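Local coordinates for protein phenolic acid decarboxylase (Sedimentibacter hydroxybenzoicus, PDB 7AE5) that catalyses the reversible, non-oxidative decarboxylation of 4-hydroxybenzoate and 3,4-dihydroxybenzoate with a prenylated FMN cofactor and manganese, at residues N198-N209 / S257-R268. Residues are numbered along the deposited sequence; the frame is centred on the assembly and turned at random.
Sequences NKPLPIAITIGN and SEVVLEGHIIPR
An antiparallel beta ladder closed by a classic bulge joins 201-207 to 259-265, the pairs L201-I265, I203-G263, I205-L261 and I207-V259 being hydrogen-bonded, though the outermost bond, L201 N to I265 O, is weak at 3.3 Å. At the bulge E258 and V259 both face I207: V259 N donates to I207 O, while E258 N reaches G208 O at 2.9 Å, in the carbonyl plane on a lone pair. G208 has a positive phi (75°), and a CB there would clash with E258 CG. Just beyond, S257 OG donates to N209 OD1 over 2.6 Å, in the plane of the amide carbonyl, while N209 ND2 turns back to T206 OG1 at 3.1 Å; both ends of the amide are thus gripped, which fixes its rotation. With an alanine here in place of N209, S257 OG is likely to lose this acceptor, leaving P254 O as its other partner, and T206 OG1, which also bonds S147 O, to lose one donor.

Within the beta domain of this UbiD-family enzyme, 201-207 also pairs with 147-150 and 259-265 with 287-299, so the ladder is interior to the sheet. On the face bearing I205, I207 and L261, the leucine CB lies 3.7 Å from I205 CB, and its CD1 meets I207 CD1 at 4.0 Å. The same face carries I265, whose side chain comes near M184, a predicted prenylated-FMN-binding residue.

Towards the other end P200 lies over one face of the H264 ring, a CH-pi contact with CG 4.3 Å from the centroid and offset toward the rim. With chi1 at 64°, H264 CG sits between the backbone N and the carbonyl carbon, which carries the ring alongside the proline; ND1 is held by D295. Further out, P267 CG packs 3.4 Å from K199 O, and one water donates to both N198 OD1 and P267 O.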
loop_
_atom_site.group_PDB
_atom_site.type_symbol
_atom_site.label_atom_id
_atom_site.label_comp_id
_atom_site.label_asym_id
_atom_site.label_seq_id
_atom_site.Cartn_x
_atom_site.Cartn_y
_atom_site.Cartn_z
ATOM N N ASN C 198 52.560 6.670 21.330
ATOM C CA ASN C 198 53.456 5.805 20.555
ATOM C C ASN C 198 53.895 4.578 21.360
ATOM O O ASN C 198 55.081 4.258 21.443
ATOM C CB ASN C 198 54.668 6.596 20.051
ATOM C CG ASN C 198 55.261 6.018 18.783
ATOM O OD1 ASN C 198 54.590 5.305 18.037
ATOM N ND2 ASN C 198 56.526 6.329 18.529
ATOM N N LYS C 199 52.921 3.881 21.945
ATOM C CA LYS C 199 53.218 2.688 22.722
ATOM C C LYS C 199 52.527 1.466 22.131
ATOM O O LYS C 199 51.434 1.574 21.564
ATOM C CB LYS C 199 52.784 2.842 24.185
ATOM C CG LYS C 199 53.264 4.113 24.859
ATOM C CD LYS C 199 52.780 4.179 26.298
ATOM C CE LYS C 199 53.522 5.247 27.085
ATOM N NZ LYS C 199 54.791 4.733 27.668
ATOM N N PRO C 200 53.146 0.290 22.238
ATOM C CA PRO C 200 52.469 -0.942 21.820
ATOM C C PRO C 200 51.253 -1.229 22.687
ATOM O O PRO C 200 51.099 -0.698 23.788
ATOM C CB PRO C 200 53.545 -2.020 22.005
ATOM C CG PRO C 200 54.845 -1.284 21.906
ATOM C CD PRO C 200 54.587 0.088 22.475
ATOM N N LEU C 201 50.383 -2.091 22.173
ATOM C CA LEU C 201 49.208 -2.564 22.908
ATOM C C LEU C 201 49.209 -4.084 22.872
ATOM O O LEU C 201 48.978 -4.673 21.795
ATOM C CB LEU C 201 47.915 -2.003 22.322
ATOM C CG LEU C 201 46.776 -1.725 23.309
ATOM C CD1 LEU C 201 45.654 -0.980 22.620
ATOM C CD2 LEU C 201 46.241 -3.005 23.934
ATOM N N PRO C 202 49.428 -4.754 24.000
ATOM C CA PRO C 202 49.624 -6.207 23.969
ATOM C C PRO C 202 48.320 -6.967 23.790
ATOM O O PRO C 202 47.287 -6.624 24.371
ATOM C CB PRO C 202 50.256 -6.512 25.336
ATOM C CG PRO C 202 50.099 -5.255 26.169
ATOM C CD PRO C 202 49.356 -4.229 25.372
ATOM N N ILE C 203 48.379 -8.007 22.954
ATOM C CA ILE C 203 47.279 -8.947 22.776
ATOM C C ILE C 203 47.850 -10.357 22.729
ATOM O O ILE C 203 49.047 -10.565 22.518
ATOM C CB ILE C 203 46.442 -8.680 21.498
ATOM C CG1 ILE C 203 47.122 -9.283 20.268
ATOM C CG2 ILE C 203 46.181 -7.192 21.299
ATOM C CD1 ILE C 203 46.271 -9.224 19.022
ATOM N N ALA C 204 46.970 -11.332 22.935
ATOM C CA ALA C 204 47.292 -12.742 22.783
ATOM C C ALA C 204 46.312 -13.372 21.805
ATOM O O ALA C 204 45.103 -13.132 21.884
ATOM C CB ALA C 204 47.246 -13.477 24.124
ATOM N N ILE C 205 46.837 -14.169 20.880
ATOM C CA ILE C 205 46.045 -14.801 19.830
ATOM C C ILE C 205 46.155 -16.307 20.022
ATOM O O ILE C 205 47.221 -16.890 19.791
ATOM C CB ILE C 205 46.514 -14.385 18.429
ATOM C CG1 ILE C 205 46.413 -12.869 18.258
ATOM C CG2 ILE C 205 45.703 -15.089 17.360
ATOM C CD1 ILE C 205 47.182 -12.344 17.069
ATOM N N THR C 206 45.062 -16.936 20.445
ATOM C CA THR C 206 45.043 -18.368 20.709
ATOM C C THR C 206 44.347 -19.109 19.575
ATOM O O THR C 206 43.288 -18.688 19.097
ATOM C CB THR C 206 44.348 -18.676 22.037
ATOM O OG1 THR C 206 42.940 -18.443 21.910
ATOM C CG2 THR C 206 44.911 -17.797 23.146
ATOM N N ILE C 207 44.952 -20.218 19.148
ATOM C CA ILE C 207 44.470 -21.021 18.032
ATOM C C ILE C 207 44.341 -22.464 18.495
ATOM O O ILE C 207 45.217 -22.979 19.200
ATOM C CB ILE C 207 45.415 -20.918 16.815
ATOM C CG1 ILE C 207 45.614 -19.454 16.415
ATOM C CG2 ILE C 207 44.879 -21.727 15.642
ATOM C CD1 ILE C 207 46.812 -19.218 15.521
ATOM N N GLY C 208 43.249 -23.117 18.103
ATOM C CA GLY C 208 43.009 -24.493 18.496
ATOM C C GLY C 208 42.561 -24.607 19.939
ATOM O O GLY C 208 43.383 -24.825 20.833
ATOM N N ASN C 209 41.258 -24.475 20.179
ATOM C CA ASN C 209 40.737 -24.351 21.529
ATOM C C ASN C 209 39.585 -25.317 21.764
ATOM O O ASN C 209 39.012 -25.886 20.830
ATOM C CB ASN C 209 40.254 -22.921 21.812
ATOM C CG ASN C 209 41.395 -21.934 21.941
ATOM O OD1 ASN C 209 42.219 -22.036 22.850
ATOM N ND2 ASN C 209 41.443 -20.965 21.035
ATOM N N SER C 257 45.324 -24.451 24.645
ATOM C CA SER C 257 45.393 -24.020 23.256
ATOM C C SER C 257 46.537 -24.703 22.526
ATOM O O SER C 257 47.621 -24.915 23.078
ATOM C CB SER C 257 45.570 -22.509 23.164
ATOM O OG SER C 257 44.600 -21.847 23.944
ATOM N N GLU C 258 46.289 -25.030 21.260
ATOM C CA GLU C 258 47.336 -25.626 20.444
ATOM C C GLU C 258 48.447 -24.624 20.163
ATOM O O GLU C 258 49.629 -24.983 20.180
ATOM C CB GLU C 258 46.740 -26.155 19.145
ATOM C CG GLU C 258 45.716 -27.257 19.353
ATOM C CD GLU C 258 46.330 -28.637 19.282
ATOM O OE1 GLU C 258 47.549 -28.738 19.038
ATOM O OE2 GLU C 258 45.590 -29.625 19.462
ATOM N N VAL C 259 48.090 -23.367 19.904
ATOM C CA VAL C 259 49.049 -22.314 19.584
ATOM C C VAL C 259 48.619 -21.039 20.297
ATOM O O VAL C 259 47.426 -20.724 20.359
ATOM C CB VAL C 259 49.154 -22.078 18.060
ATOM C CG1 VAL C 259 50.148 -20.972 17.749
ATOM C CG2 VAL C 259 49.544 -23.355 17.329
ATOM N N VAL C 260 49.589 -20.308 20.844
ATOM C CA VAL C 260 49.353 -19.001 21.447
ATOM C C VAL C 260 50.315 -18.006 20.814
ATOM O O VAL C 260 51.528 -18.241 20.787
ATOM C CB VAL C 260 49.531 -19.024 22.977
ATOM C CG1 VAL C 260 49.278 -17.641 23.559
ATOM C CG2 VAL C 260 48.601 -20.049 23.609
ATOM N N LEU C 261 49.776 -16.904 20.303
ATOM C CA LEU C 261 50.565 -15.859 19.655
ATOM C C LEU C 261 50.541 -14.625 20.550
ATOM O O LEU C 261 49.552 -13.888 20.578
ATOM C CB LEU C 261 50.021 -15.543 18.265
ATOM C CG LEU C 261 49.827 -16.716 17.306
ATOM C CD1 LEU C 261 49.451 -16.213 15.923
ATOM C CD2 LEU C 261 51.086 -17.555 17.243
ATOM N N GLU C 262 51.630 -14.403 21.278
ATOM C CA GLU C 262 51.756 -13.228 22.126
ATOM C C GLU C 262 52.429 -12.108 21.345
ATOM O O GLU C 262 53.493 -12.308 20.750
ATOM C CB GLU C 262 52.547 -13.557 23.392
ATOM C CG GLU C 262 51.936 -14.683 24.208
ATOM C CD GLU C 262 52.733 -15.003 25.457
ATOM O OE1 GLU C 262 53.521 -14.140 25.899
ATOM O OE2 GLU C 262 52.567 -16.117 25.998
ATOM N N GLY C 263 51.803 -10.941 21.339
ATOM C CA GLY C 263 52.342 -9.827 20.597
ATOM C C GLY C 263 51.689 -8.524 20.990
ATOM O O GLY C 263 51.114 -8.400 22.072
ATOM N N HIS C 264 51.779 -7.547 20.089
ATOM C CA HIS C 264 51.263 -6.218 20.372
ATOM C C HIS C 264 50.853 -5.529 19.080
ATOM O O HIS C 264 51.458 -5.740 18.025
ATOM C CB HIS C 264 52.299 -5.356 21.104
ATOM C CG HIS C 264 53.532 -5.078 20.300
ATOM N ND1 HIS C 264 54.692 -5.809 20.439
ATOM C CD2 HIS C 264 53.786 -4.148 19.348
ATOM C CE1 HIS C 264 55.608 -5.342 19.610
ATOM N NE2 HIS C 264 55.083 -4.333 18.936
ATOM N N ILE C 265 49.822 -4.692 19.181
ATOM C CA ILE C 265 49.480 -3.794 18.086
ATOM C C ILE C 265 50.579 -2.751 17.941
ATOM O O ILE C 265 50.986 -2.112 18.920
ATOM C CB ILE C 265 48.116 -3.134 18.330
ATOM C CG1 ILE C 265 47.079 -4.184 18.736
ATOM C CG2 ILE C 265 47.669 -2.372 17.090
ATOM C CD1 ILE C 265 45.647 -3.718 18.584
ATOM N N ILE C 266 51.071 -2.581 16.719
ATOM C CA ILE C 266 52.137 -1.621 16.445
ATOM C C ILE C 266 51.512 -0.238 16.307
ATOM O O ILE C 266 50.674 -0.024 15.419
ATOM C CB ILE C 266 52.927 -2.018 15.188
ATOM C CG1 ILE C 266 53.138 -3.534 15.161
ATOM C CG2 ILE C 266 54.262 -1.295 15.152
ATOM C CD1 ILE C 266 53.788 -4.046 13.892
ATOM N N PRO C 267 51.878 0.722 17.157
ATOM C CA PRO C 267 51.189 2.019 17.144
ATOM C C PRO C 267 51.447 2.798 15.864
ATOM O O PRO C 267 52.541 2.756 15.297
ATOM C CB PRO C 267 51.774 2.744 18.364
ATOM C CG PRO C 267 53.079 2.064 18.625
ATOM C CD PRO C 267 52.876 0.633 18.236
ATOM N N ARG C 268 50.410 3.512 15.416
ATOM C CA ARG C 268 50.490 4.438 14.283
ATOM C C ARG C 268 50.892 3.738 12.987
ATOM O O ARG C 268 51.592 4.314 12.151
ATOM C CB ARG C 268 51.450 5.597 14.577
ATOM C CG ARG C 268 51.330 6.162 15.981
ATOM C CD ARG C 268 52.173 7.413 16.146
ATOM N NE ARG C 268 51.680 8.516 15.328
ATOM C CZ ARG C 268 50.565 9.193 15.570
ATOM N NH1 ARG C 268 49.793 8.908 16.606
ATOM N NH2 ARG C 268 50.218 10.183 14.754
HETATM O O HOH W 1 54.979 3.831 15.805
#